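Local coordinates for glycerol dehydratase (Clostridium butyricum, PDB 1R9D), which catalyses the B12-independent dehydration of glycerol, probably by way of a glycyl radical as in its relatives of the pyruvate formate-lyase family, at residues A[225-230]-A[241-246]; A[246-251]-A[260-265]; A[62-67]-A[219-224]; A[70-75]-A[266-271]. All coordinates share one frame; numbering follows the deposited sequence.

From the N terminus, the loop after helix 47-61 supplies the first partners of two contacts. Its residues 62-67 lie on helix 197-230 in contact 3, and residues 70-75 meet helix 260-277 in contact 4, so that the two long loops cross. Contact 1 closes the short turn between helices 197-230 and 236-252, and contact 2 the next one, between helices 236-252 and 260-277. These two follow contact 3 in series and are nested inside the loop closed by contact 4. Ala246 belongs to both. Three successive helices are thereby packed together, with the early loop bound against them: Tyr261 and Gln265 bond to Leu71 and Val73, and Tyr222 to Ser75.

Contact 1: residues A[225-230]-A[241-246]; sequences KAKEIA and ELNEIA
Ala226 turns its methyl group toward the neighbouring helix, where CB lies 3.7 Å from Ala246 CB and 3.5 Å from the carbonyl oxygen Leu242 O. Small residues suit both places, because the two CA atoms stand only 5.1 Å apart. Lys227, next in line, lays its aliphatic stem over the methyl of Ala246, with CG doing the touching. A bend at chi2 (-70°) then turns the chain across Asn243 at about a right angle, and the ammonium NZ donates a hydrogen bond of 2.8 Å to Asn243 OD1. It reaches the oxygen from above the amide plane, 52° out of it, rather than along a lone pair. A long, flexible lysine fits this exposed margin of the contact, where it can cover alanine with carbon and still take its charge to a polar group.

The pair is an antiparallel helical hairpin: residues 225-230 and 241-246, on helices 197-230 and 236-252, run at 162° with their local axes 7.9 Å apart, a close approach made possible by the alanines along the seam. Ile229 follows at the other margin, and its CG2 branch presses on Leu242 CD1 at 3.4 Å, tighter than usual for two carbons; the side chains cross nearly perpendicularly. Ala230 is again a small residue facing the partner helix. Its CB rests 3.6 Å from Leu242 CB, while the leucine's CD1 methyl reaches on to Ile229.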
loop_
_atom_site.group_PDB
_atom_site.type_symbol
_atom_site.label_atom_id
_atom_site.label_comp_id
_atom_site.label_asym_id
_atom_site.label_seq_id
_atom_site.Cartn_x
_atom_site.Cartn_y
_atom_site.Cartn_z
ATOM N N LYS A 225 35.982 12.455 13.165
ATOM C CA LYS A 225 37.023 11.557 12.678
ATOM C C LYS A 225 38.251 12.362 12.257
ATOM O O LYS A 225 39.385 11.986 12.556
ATOM C CB LYS A 225 36.505 10.766 11.480
ATOM C CG LYS A 225 37.428 9.660 11.004
ATOM C CD LYS A 225 37.358 8.461 11.927
ATOM C CE LYS A 225 38.102 7.274 11.347
ATOM N NZ LYS A 225 37.907 6.050 12.173
ATOM N N ALA A 226 38.011 13.469 11.561
ATOM C CA ALA A 226 39.084 14.338 11.085
ATOM C C ALA A 226 39.977 14.843 12.221
ATOM O O ALA A 226 41.196 14.671 12.178
ATOM C CB ALA A 226 38.496 15.520 10.318
ATOM N N LYS A 227 39.369 15.474 13.225
ATOM C CA LYS A 227 40.113 15.995 14.378
ATOM C C LYS A 227 40.918 14.886 15.041
ATOM O O LYS A 227 42.071 15.078 15.427
ATOM C CB LYS A 227 39.151 16.594 15.406
ATOM C CG LYS A 227 38.703 18.014 15.109
ATOM C CD LYS A 227 39.849 19.005 15.281
ATOM C CE LYS A 227 39.373 20.438 15.080
ATOM N NZ LYS A 227 40.473 21.435 15.206
ATOM N N GLU A 228 40.288 13.726 15.175
ATOM C CA GLU A 228 40.897 12.551 15.780
ATOM C C GLU A 228 42.182 12.151 15.052
ATOM O O GLU A 228 43.182 11.790 15.681
ATOM C CB GLU A 228 39.874 11.412 15.752
ATOM C CG GLU A 228 40.393 10.035 16.108
ATOM C CD GLU A 228 39.293 8.984 16.038
ATOM O OE1 GLU A 228 39.608 7.776 16.107
ATOM O OE2 GLU A 228 38.109 9.373 15.918
ATOM N N ILE A 229 42.152 12.213 13.725
ATOM C CA ILE A 229 43.316 11.868 12.920
ATOM C C ILE A 229 44.351 12.989 13.001
ATOM O O ILE A 229 45.552 12.730 13.105
ATOM C CB ILE A 229 42.924 11.645 11.438
ATOM C CG1 ILE A 229 42.011 10.422 11.320
ATOM C CG2 ILE A 229 44.169 11.447 10.591
ATOM C CD1 ILE A 229 41.510 10.157 9.903
ATOM N N ALA A 230 43.874 14.231 12.964
ATOM C CA ALA A 230 44.745 15.401 13.028
ATOM C C ALA A 230 45.589 15.404 14.298
ATOM O O ALA A 230 46.786 15.694 14.258
ATOM C CB ALA A 230 43.911 16.675 12.963
ATOM N N GLU A 241 45.497 20.483 7.313
ATOM C CA GLU A 241 44.495 20.063 6.332
ATOM C C GLU A 241 43.352 19.332 7.033
ATOM O O GLU A 241 42.182 19.637 6.812
ATOM C CB GLU A 241 45.130 19.141 5.284
ATOM C CG GLU A 241 45.911 19.868 4.194
ATOM C CD GLU A 241 46.732 18.931 3.318
ATOM O OE1 GLU A 241 46.406 17.726 3.239
ATOM O OE2 GLU A 241 47.704 19.408 2.693
ATOM N N LEU A 242 43.702 18.366 7.877
ATOM C CA LEU A 242 42.705 17.589 8.606
ATOM C C LEU A 242 41.862 18.456 9.533
ATOM O O LEU A 242 40.678 18.186 9.733
ATOM C CB LEU A 242 43.392 16.479 9.398
ATOM C CG LEU A 242 43.961 15.368 8.515
ATOM C CD1 LEU A 242 44.963 14.535 9.290
ATOM C CD2 LEU A 242 42.817 14.511 8.000
ATOM N N ASN A 243 42.467 19.496 10.102
ATOM C CA ASN A 243 41.730 20.393 10.983
ATOM C C ASN A 243 40.771 21.253 10.177
ATOM O O ASN A 243 39.709 21.640 10.663
ATOM C CB ASN A 243 42.679 21.295 11.777
ATOM C CG ASN A 243 43.190 20.630 13.037
ATOM O OD1 ASN A 243 42.417 20.038 13.794
ATOM N ND2 ASN A 243 44.493 20.727 13.275
ATOM N N GLU A 244 41.153 21.559 8.941
ATOM C CA GLU A 244 40.299 22.368 8.085
ATOM C C GLU A 244 39.111 21.525 7.626
ATOM O O GLU A 244 38.002 22.032 7.469
ATOM C CB GLU A 244 41.080 22.889 6.876
ATOM C CG GLU A 244 40.238 23.736 5.931
ATOM C CD GLU A 244 39.724 25.013 6.577
ATOM O OE1 GLU A 244 39.705 25.097 7.826
ATOM O OE2 GLU A 244 39.325 25.936 5.834
ATOM N N ILE A 245 39.353 20.234 7.418
ATOM C CA ILE A 245 38.301 19.313 7.005
ATOM C C ILE A 245 37.288 19.206 8.141
ATOM O O ILE A 245 36.079 19.258 7.921
ATOM C CB ILE A 245 38.880 17.907 6.697
ATOM C CG1 ILE A 245 39.747 17.970 5.437
ATOM C CG2 ILE A 245 37.758 16.897 6.529
ATOM C CD1 ILE A 245 40.465 16.675 5.124
ATOM N N ALA A 246 37.789 19.062 9.363
ATOM C CA ALA A 246 36.911 18.961 10.520
ATOM C C ALA A 246 36.044 20.209 10.620
ATOM O O ALA A 246 34.862 20.128 10.961
ATOM C CB ALA A 246 37.734 18.790 11.790
#

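Contact 2: residues A[246-251]-A[260-265]; sequences AKICSK and FYEACQ
Lys251 and Glu262 form the salt bridge of this contact, with NZ 2.8 Å from Glu262 OE2. The ammonium group comes to the syn side of the carboxylate, 27° out of its plane, and the two chains cross at about a right angle. With CG anti to the backbone N (chi1 177°) and the rest of the chain extended, Lys251 reaches across to the second helix and also brushes Glu262 OE1 with its CD. OE2 has more to accept: the backbone N-H groups of Lys258 and Ser259, just before helix 260-277, also bond to it. Three donors therefore converge on one oxygen, which probably favours the charged form of the glutamate.

Ser250 donates through OG to Ala246 O at 3.0 Å. The same carbonyl takes the helical bond from Ser250 N, and the two donors reach it from opposite faces of its plane.

Ile248 carries the apolar part. Its CD1 sits over the face of the Tyr261 ring, 3.3 Å from the centroid and close to the ring normal, a tight CH-pi contact; its CG2 branch meets Gln265 CB and the backbone of Glu262. Branched isoleucine can serve all three. The polar ends of Tyr261 and Gln265 are satisfied beyond the contact, OH by Leu71 O and NE2 by Val73 O.

Residues 246-251 of helix 236-252 and 260-265 of helix 260-277 cross at -67°, with helix 197-230 packed on Ala246 and Cys249, and helices 288-298 and 304-317 packed against residues 260-265.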
loop_
_atom_site.group_PDB
_atom_site.type_symbol
_atom_site.label_atom_id
_atom_site.label_comp_id
_atom_site.label_asym_id
_atom_site.label_seq_id
_atom_site.Cartn_x
_atom_site.Cartn_y
_atom_site.Cartn_z
ATOM N N ALA A 246 37.789 19.062 9.363
ATOM C CA ALA A 246 36.911 18.961 10.520
ATOM C C ALA A 246 36.044 20.209 10.620
ATOM O O ALA A 246 34.862 20.128 10.961
ATOM C CB ALA A 246 37.734 18.790 11.790
ATOM N N LYS A 247 36.634 21.360 10.314
ATOM C CA LYS A 247 35.920 22.632 10.375
ATOM C C LYS A 247 34.823 22.725 9.319
ATOM O O LYS A 247 33.695 23.129 9.608
ATOM C CB LYS A 247 36.890 23.799 10.187
ATOM C CG LYS A 247 36.205 25.157 10.167
ATOM C CD LYS A 247 37.193 26.296 9.973
ATOM C CE LYS A 247 36.475 27.638 9.986
ATOM N NZ LYS A 247 37.424 28.785 9.899
ATOM N N ILE A 248 35.164 22.357 8.090
ATOM C CA ILE A 248 34.206 22.410 6.994
ATOM C C ILE A 248 33.056 21.432 7.194
ATOM O O ILE A 248 31.895 21.788 6.988
ATOM C CB ILE A 248 34.904 22.133 5.644
ATOM C CG1 ILE A 248 35.861 23.283 5.329
ATOM C CG2 ILE A 248 33.875 21.991 4.534
ATOM C CD1 ILE A 248 36.650 23.095 4.068
ATOM N N CYS A 249 33.370 20.206 7.599
ATOM C CA CYS A 249 32.334 19.205 7.824
ATOM C C CYS A 249 31.379 19.651 8.932
ATOM O O CYS A 249 30.171 19.428 8.847
ATOM C CB CYS A 249 32.957 17.853 8.187
ATOM S SG CYS A 249 33.765 16.994 6.810
ATOM N N SER A 250 31.918 20.286 9.967
ATOM C CA SER A 250 31.083 20.755 11.068
ATOM C C SER A 250 30.071 21.796 10.606
ATOM O O SER A 250 28.936 21.816 11.082
ATOM C CB SER A 250 31.946 21.342 12.188
ATOM O OG SER A 250 32.612 20.310 12.894
ATOM N N LYS A 251 30.478 22.659 9.684
ATOM C CA LYS A 251 29.576 23.685 9.182
ATOM C C LYS A 251 28.526 23.139 8.211
ATOM O O LYS A 251 27.327 23.333 8.416
ATOM C CB LYS A 251 30.347 24.802 8.483
ATOM C CG LYS A 251 29.411 25.833 7.885
ATOM C CD LYS A 251 30.117 26.849 7.020
ATOM C CE LYS A 251 29.094 27.781 6.383
ATOM N NZ LYS A 251 29.731 28.845 5.563
ATOM N N PHE A 260 34.032 27.920 -1.752
ATOM C CA PHE A 260 34.123 26.856 -2.747
ATOM C C PHE A 260 34.438 25.500 -2.116
ATOM O O PHE A 260 33.854 24.485 -2.493
ATOM C CB PHE A 260 35.183 27.197 -3.803
ATOM C CG PHE A 260 35.147 26.298 -5.012
ATOM C CD1 PHE A 260 34.065 26.335 -5.890
ATOM C CD2 PHE A 260 36.184 25.408 -5.266
ATOM C CE1 PHE A 260 34.017 25.496 -7.003
ATOM C CE2 PHE A 260 36.149 24.560 -6.379
ATOM C CZ PHE A 260 35.061 24.606 -7.250
ATOM N N TYR A 261 35.356 25.478 -1.152
ATOM C CA TYR A 261 35.721 24.228 -0.493
ATOM C C TYR A 261 34.470 23.641 0.168
ATOM O O TYR A 261 34.214 22.441 0.078
ATOM C CB TYR A 261 36.805 24.486 0.565
ATOM C CG TYR A 261 37.625 23.275 0.994
ATOM C CD1 TYR A 261 37.130 21.976 0.875
ATOM C CD2 TYR A 261 38.878 23.446 1.587
ATOM C CE1 TYR A 261 37.861 20.881 1.337
ATOM C CE2 TYR A 261 39.611 22.365 2.053
ATOM C CZ TYR A 261 39.102 21.088 1.929
ATOM O OH TYR A 261 39.828 20.025 2.415
ATOM N N GLU A 262 33.697 24.496 0.831
ATOM C CA GLU A 262 32.471 24.065 1.497
ATOM C C GLU A 262 31.470 23.504 0.487
ATOM O O GLU A 262 30.810 22.503 0.754
ATOM C CB GLU A 262 31.836 25.231 2.261
ATOM C CG GLU A 262 32.606 25.637 3.516
ATOM C CD GLU A 262 32.081 26.914 4.148
ATOM O OE1 GLU A 262 32.627 27.325 5.199
ATOM O OE2 GLU A 262 31.128 27.512 3.596
ATOM N N ALA A 263 31.361 24.152 -0.669
ATOM C CA ALA A 263 30.442 23.692 -1.711
ATOM C C ALA A 263 30.878 22.319 -2.230
ATOM O O ALA A 263 30.048 21.428 -2.417
ATOM C CB ALA A 263 30.394 24.703 -2.853
ATOM N N CYS A 264 32.180 22.142 -2.450
ATOM C CA CYS A 264 32.701 20.863 -2.936
ATOM C C CYS A 264 32.463 19.723 -1.950
ATOM O O CYS A 264 32.098 18.612 -2.341
ATOM C CB CYS A 264 34.208 20.964 -3.226
ATOM S SG CYS A 264 34.637 21.915 -4.703
ATOM N N GLN A 265 32.678 19.990 -0.665
ATOM C CA GLN A 265 32.487 18.955 0.344
ATOM C C GLN A 265 31.015 18.611 0.546
ATOM O O GLN A 265 30.667 17.443 0.687
ATOM C CB GLN A 265 33.102 19.381 1.680
ATOM C CG GLN A 265 32.943 18.327 2.770
ATOM C CD GLN A 265 33.678 17.037 2.452
ATOM O OE1 GLN A 265 34.905 16.961 2.562
ATOM N NE2 GLN A 265 32.933 16.016 2.052
#

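Contact 3: residues A[62-67]-A[219-224]; sequences IPITIR and VNRYAK
Arg221 grips a single backbone oxygen, Ile62 O, with both terminal nitrogens: NH1 at 2.9 Å and NH2 at 3.0 Å from that atom. The N-H groups must converge on one acceptor, so each bond is bent, to 141° and 136°. NH1 lies in the carbonyl plane on a lone pair, whereas NH2 is tilted from that plane. Above the guanidinium, Ile64 CG1 rests over its centre, 3.2 Å from NH2, so that one isoleucine branch covers a flat cation held at its edge by a carbonyl.

The CG2 branch of Ile64 packs on Tyr222. It lies over one face of the ring, 3.4 Å from the centroid, in a CH-pi contact, and CD1 reaches the ring at CE1. A chi1 of -64° sets CG1 beside the backbone N and CG2 beside the carbonyl carbon, and the branches diverge to guanidinium and ring. At the ring edge Thr65 O approaches CE2, while Ile66 CG1 lies 4.0 Å from CD2.

In the fold, an extended loop that follows helix 47-61 is thus laid across helix 197-230, with Arg221 and Tyr222, consecutive residues of that helix, receiving it. Isoleucine suits position 64 because its branches can meet two different flat groups.

Further out, Arg221 NH1 also bonds to Leu59 O, near the end of helix 47-61. The hydroxyl of Tyr222 is engaged by Tyr218 OH and by Ser75 N, and the rings of Tyr218 and Tyr222 meet edge-to-face.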
loop_
_atom_site.group_PDB
_atom_site.type_symbol
_atom_site.label_atom_id
_atom_site.label_comp_id
_atom_site.label_asym_id
_atom_site.label_seq_id
_atom_site.Cartn_x
_atom_site.Cartn_y
_atom_site.Cartn_z
ATOM N N ILE A 62 27.389 2.786 10.195
ATOM C CA ILE A 62 28.236 2.297 9.107
ATOM C C ILE A 62 29.677 2.781 9.316
ATOM O O ILE A 62 29.903 3.913 9.741
ATOM C CB ILE A 62 27.722 2.813 7.733
ATOM C CG1 ILE A 62 28.424 2.081 6.582
ATOM C CG2 ILE A 62 27.958 4.301 7.621
ATOM C CD1 ILE A 62 27.936 0.661 6.349
ATOM N N PRO A 63 30.670 1.921 9.039
ATOM C CA PRO A 63 32.064 2.339 9.217
ATOM C C PRO A 63 32.382 3.601 8.422
ATOM O O PRO A 63 31.898 3.782 7.304
ATOM C CB PRO A 63 32.851 1.129 8.720
ATOM C CG PRO A 63 31.976 -0.006 9.109
ATOM C CD PRO A 63 30.596 0.489 8.703
ATOM N N ILE A 64 33.193 4.468 9.016
ATOM C CA ILE A 64 33.607 5.728 8.409
ATOM C C ILE A 64 35.086 5.604 8.048
ATOM O O ILE A 64 35.834 4.909 8.734
ATOM C CB ILE A 64 33.409 6.894 9.416
ATOM C CG1 ILE A 64 31.923 7.048 9.733
ATOM C CG2 ILE A 64 33.956 8.188 8.855
ATOM C CD1 ILE A 64 31.064 7.260 8.505
ATOM N N THR A 65 35.506 6.260 6.971
ATOM C CA THR A 65 36.903 6.190 6.556
ATOM C C THR A 65 37.403 7.454 5.873
ATOM O O THR A 65 36.728 8.027 5.016
ATOM C CB THR A 65 37.157 5.021 5.568
ATOM O OG1 THR A 65 36.789 3.776 6.172
ATOM C CG2 THR A 65 38.632 4.970 5.179
ATOM N N ILE A 66 38.591 7.887 6.272
ATOM C CA ILE A 66 39.229 9.042 5.663
ATOM C C ILE A 66 40.541 8.483 5.131
ATOM O O ILE A 66 41.401 8.056 5.902
ATOM C CB ILE A 66 39.497 10.174 6.682
ATOM C CG1 ILE A 66 38.164 10.762 7.159
ATOM C CG2 ILE A 66 40.356 11.260 6.040
ATOM C CD1 ILE A 66 38.289 12.009 8.004
ATOM N N ARG A 67 40.677 8.454 3.810
ATOM C CA ARG A 67 41.876 7.915 3.182
ATOM C C ARG A 67 43.017 8.921 3.224
ATOM O O ARG A 67 42.794 10.128 3.293
ATOM C CB ARG A 67 41.568 7.501 1.740
ATOM C CG ARG A 67 40.339 6.592 1.612
ATOM C CD ARG A 67 40.185 6.039 0.201
ATOM N NE ARG A 67 38.857 5.479 -0.047
ATOM C CZ ARG A 67 38.338 4.430 0.590
ATOM N NH1 ARG A 67 39.031 3.801 1.530
ATOM N NH2 ARG A 67 37.117 4.010 0.288
ATOM N N VAL A 219 27.568 13.518 8.575
ATOM C CA VAL A 219 28.615 14.495 8.302
ATOM C C VAL A 219 29.404 14.823 9.570
ATOM O O VAL A 219 30.624 14.995 9.528
ATOM C CB VAL A 219 28.019 15.788 7.719
ATOM C CG1 VAL A 219 29.118 16.801 7.460
ATOM C CG2 VAL A 219 27.275 15.473 6.421
ATOM N N ASN A 220 28.706 14.904 10.697
ATOM C CA ASN A 220 29.359 15.203 11.966
ATOM C C ASN A 220 30.318 14.101 12.398
ATOM O O ASN A 220 31.287 14.364 13.109
ATOM C CB ASN A 220 28.308 15.456 13.048
ATOM C CG ASN A 220 27.774 16.871 13.006
ATOM O OD1 ASN A 220 26.614 17.127 13.345
ATOM N ND2 ASN A 220 28.624 17.809 12.598
ATOM N N ARG A 221 30.053 12.870 11.973
ATOM C CA ARG A 221 30.932 11.760 12.314
ATOM C C ARG A 221 32.281 11.944 11.621
ATOM O O ARG A 221 33.319 11.559 12.163
ATOM C CB ARG A 221 30.310 10.425 11.899
ATOM C CG ARG A 221 29.086 10.027 12.717
ATOM C CD ARG A 221 28.564 8.663 12.295
ATOM N NE ARG A 221 29.547 7.610 12.527
ATOM C CZ ARG A 221 29.547 6.435 11.903
ATOM N NH1 ARG A 221 28.612 6.160 11.001
ATOM N NH2 ARG A 221 30.486 5.538 12.171
ATOM N N TYR A 222 32.268 12.527 10.423
ATOM C CA TYR A 222 33.514 12.765 9.697
ATOM C C TYR A 222 34.259 13.938 10.309
ATOM O O TYR A 222 35.492 13.962 10.320
ATOM C CB TYR A 222 33.258 13.043 8.208
ATOM C CG TYR A 222 33.079 11.791 7.385
ATOM C CD1 TYR A 222 31.821 11.215 7.224
ATOM C CD2 TYR A 222 34.180 11.147 6.814
ATOM C CE1 TYR A 222 31.660 10.028 6.518
ATOM C CE2 TYR A 222 34.030 9.953 6.105
ATOM C CZ TYR A 222 32.765 9.403 5.964
ATOM O OH TYR A 222 32.598 8.224 5.282
ATOM N N ALA A 223 33.512 14.912 10.818
ATOM C CA ALA A 223 34.124 16.077 11.442
ATOM C C ALA A 223 34.926 15.617 12.658
ATOM O O ALA A 223 36.041 16.086 12.895
ATOM C CB ALA A 223 33.051 17.075 11.859
ATOM N N LYS A 224 34.353 14.686 13.416
ATOM C CA LYS A 224 35.004 14.146 14.604
ATOM C C LYS A 224 36.176 13.252 14.213
ATOM O O LYS A 224 37.230 13.276 14.850
ATOM C CB LYS A 224 34.006 13.339 15.438
ATOM C CG LYS A 224 34.625 12.689 16.661
ATOM C CD LYS A 224 33.699 11.664 17.287
ATOM C CE LYS A 224 34.411 10.904 18.401
ATOM N NZ LYS A 224 33.603 9.762 18.913
#

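Contact 4: residues A[70-75]-A[266-271]; sequences ELIVGS and LFWFIH
Trp268 of helix 260-277 packs against Ile72, Val73 and Gly74 of the loop, atom by atom. CB lies 3.8 Å from Ile72 CG2, and CG is also near that methyl, which comes to the indole obliquely. A chi1 of -178° carries the ring out toward the loop, and the turn about chi2 presents its pyrrole edge to the loop backbone. CD1 is 3.3 Å from Val73 O, a carbonyl placed at the ring edge. One atom further, NE1 donates a hydrogen bond to Gly74 O at 2.8 Å, nearly straight at 159°. The acceptor lies close to the indole plane, while the donor is tilted from the carbonyl plane. CE2 and CZ2, beyond the nitrogen, skirt the same oxygen.

Gly74 suits this place because its positive phi (132°) is one that glycine adopts readily, and because the indole edge packs closely against its backbone. Phe269, on the next position of the helix, sets CE1 3.8 Å from Val73 O, so a second aromatic side chain lies against the loop. Beyond the indole, Ile321 and Lys317 pack on Trp268, whereas Cys249 of helix 236-252 touches Phe269.

Tryptophan thus combines a broad apolar surface with one N-H, and here that N-H is spent on a backbone carbonyl. With Gln265 serving Val73 O, both consecutive carbonyls of this buried loop are satisfied by side chains of one helix.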
loop_
_atom_site.group_PDB
_atom_site.type_symbol
_atom_site.label_atom_id
_atom_site.label_comp_id
_atom_site.label_asym_id
_atom_site.label_seq_id
_atom_site.Cartn_x
_atom_site.Cartn_y
_atom_site.Cartn_z
ATOM N N GLU A 70 43.475 12.819 1.539
ATOM C CA GLU A 70 42.209 13.318 1.004
ATOM C C GLU A 70 41.882 14.737 1.467
ATOM O O GLU A 70 42.153 15.106 2.612
ATOM C CB GLU A 70 41.051 12.393 1.404
ATOM C CG GLU A 70 40.852 11.184 0.500
ATOM C CD GLU A 70 39.599 10.388 0.848
ATOM O OE1 GLU A 70 39.093 9.660 -0.033
ATOM O OE2 GLU A 70 39.124 10.482 2.004
ATOM N N LEU A 71 41.305 15.532 0.566
ATOM C CA LEU A 71 40.884 16.892 0.887
ATOM C C LEU A 71 39.359 16.858 1.007
ATOM O O LEU A 71 38.761 17.599 1.790
ATOM C CB LEU A 71 41.298 17.877 -0.210
ATOM C CG LEU A 71 42.773 18.279 -0.320
ATOM C CD1 LEU A 71 42.965 19.190 -1.521
ATOM C CD2 LEU A 71 43.215 18.986 0.953
ATOM N N ILE A 72 38.741 15.988 0.217
ATOM C CA ILE A 72 37.289 15.810 0.220
ATOM C C ILE A 72 37.051 14.437 0.837
ATOM O O ILE A 72 37.528 13.430 0.318
ATOM C CB ILE A 72 36.716 15.838 -1.221
ATOM C CG1 ILE A 72 36.919 17.225 -1.839
ATOM C CG2 ILE A 72 35.235 15.445 -1.207
ATOM C CD1 ILE A 72 36.122 18.337 -1.167
ATOM N N VAL A 73 36.313 14.387 1.942
ATOM C CA VAL A 73 36.076 13.120 2.620
ATOM C C VAL A 73 34.669 12.544 2.493
ATOM O O VAL A 73 33.712 13.261 2.214
ATOM C CB VAL A 73 36.426 13.235 4.127
ATOM C CG1 VAL A 73 37.907 13.549 4.289
ATOM C CG2 VAL A 73 35.586 14.320 4.779
ATOM N N GLY A 74 34.571 11.238 2.720
ATOM C CA GLY A 74 33.306 10.533 2.629
ATOM C C GLY A 74 33.510 9.280 1.801
ATOM O O GLY A 74 33.590 9.351 0.571
ATOM N N SER A 75 33.618 8.136 2.469
ATOM C CA SER A 75 33.830 6.860 1.798
ATOM C C SER A 75 32.726 5.886 2.172
ATOM O O SER A 75 32.418 5.711 3.355
ATOM C CB SER A 75 35.188 6.266 2.192
ATOM O OG SER A 75 36.252 7.104 1.778
ATOM N N LEU A 266 30.153 19.622 0.563
ATOM C CA LEU A 266 28.725 19.382 0.750
ATOM C C LEU A 266 28.165 18.646 -0.469
ATOM O O LEU A 266 27.306 17.766 -0.341
ATOM C CB LEU A 266 27.985 20.708 0.972
ATOM C CG LEU A 266 26.468 20.628 1.199
ATOM C CD1 LEU A 266 26.139 19.570 2.242
ATOM C CD2 LEU A 266 25.955 21.990 1.633
ATOM N N PHE A 267 28.661 19.002 -1.651
ATOM C CA PHE A 267 28.225 18.335 -2.874
ATOM C C PHE A 267 28.471 16.837 -2.728
ATOM O O PHE A 267 27.579 16.027 -2.963
ATOM C CB PHE A 267 29.009 18.842 -4.087
ATOM C CG PHE A 267 28.920 17.933 -5.278
ATOM C CD1 PHE A 267 27.787 17.930 -6.087
ATOM C CD2 PHE A 267 29.946 17.031 -5.555
ATOM C CE1 PHE A 267 27.678 17.038 -7.152
ATOM C CE2 PHE A 267 29.846 16.138 -6.614
ATOM C CZ PHE A 267 28.704 16.143 -7.415
ATOM N N TRP A 268 29.690 16.468 -2.343
ATOM C CA TRP A 268 30.016 15.058 -2.203
ATOM C C TRP A 268 29.173 14.338 -1.156
ATOM O O TRP A 268 28.797 13.189 -1.363
ATOM C CB TRP A 268 31.510 14.855 -1.903
ATOM C CG TRP A 268 31.850 13.402 -1.809
ATOM C CD1 TRP A 268 32.200 12.710 -0.682
ATOM C CD2 TRP A 268 31.749 12.434 -2.859
ATOM N NE1 TRP A 268 32.314 11.371 -0.966
ATOM C CE2 TRP A 268 32.042 11.174 -2.295
ATOM C CE3 TRP A 268 31.433 12.509 -4.225
ATOM C CZ2 TRP A 268 32.028 9.991 -3.049
ATOM C CZ3 TRP A 268 31.419 11.333 -4.974
ATOM C CH2 TRP A 268 31.714 10.092 -4.383
ATOM N N PHE A 269 28.874 14.990 -0.035
ATOM C CA PHE A 269 28.054 14.334 0.982
ATOM C C PHE A 269 26.652 14.068 0.436
ATOM O O PHE A 269 26.072 13.018 0.687
ATOM C CB PHE A 269 27.966 15.175 2.262
ATOM C CG PHE A 269 29.137 14.988 3.192
ATOM C CD1 PHE A 269 29.532 13.710 3.585
ATOM C CD2 PHE A 269 29.835 16.086 3.681
ATOM C CE1 PHE A 269 30.613 13.527 4.455
ATOM C CE2 PHE A 269 30.916 15.915 4.550
ATOM C CZ PHE A 269 31.304 14.634 4.936
ATOM N N ILE A 270 26.102 15.024 -0.303
ATOM C CA ILE A 270 24.777 14.828 -0.888
ATOM C C ILE A 270 24.838 13.606 -1.807
ATOM O O ILE A 270 24.042 12.671 -1.686
ATOM C CB ILE A 270 24.343 16.044 -1.737
ATOM C CG1 ILE A 270 24.141 17.267 -0.847
ATOM C CG2 ILE A 270 23.062 15.720 -2.492
ATOM C CD1 ILE A 270 23.991 18.558 -1.622
ATOM N N HIS A 271 25.801 13.623 -2.722
ATOM C CA HIS A 271 25.979 12.536 -3.683
ATOM C C HIS A 271 26.230 11.199 -2.994
ATOM O O HIS A 271 25.616 10.186 -3.328
ATOM C CB HIS A 271 27.146 12.859 -4.622
ATOM C CG HIS A 271 27.211 11.979 -5.832
ATOM N ND1 HIS A 271 26.434 12.194 -6.952
ATOM C CD2 HIS A 271 27.944 10.869 -6.090
ATOM C CE1 HIS A 271 26.688 11.255 -7.847
ATOM N NE2 HIS A 271 27.601 10.439 -7.349
#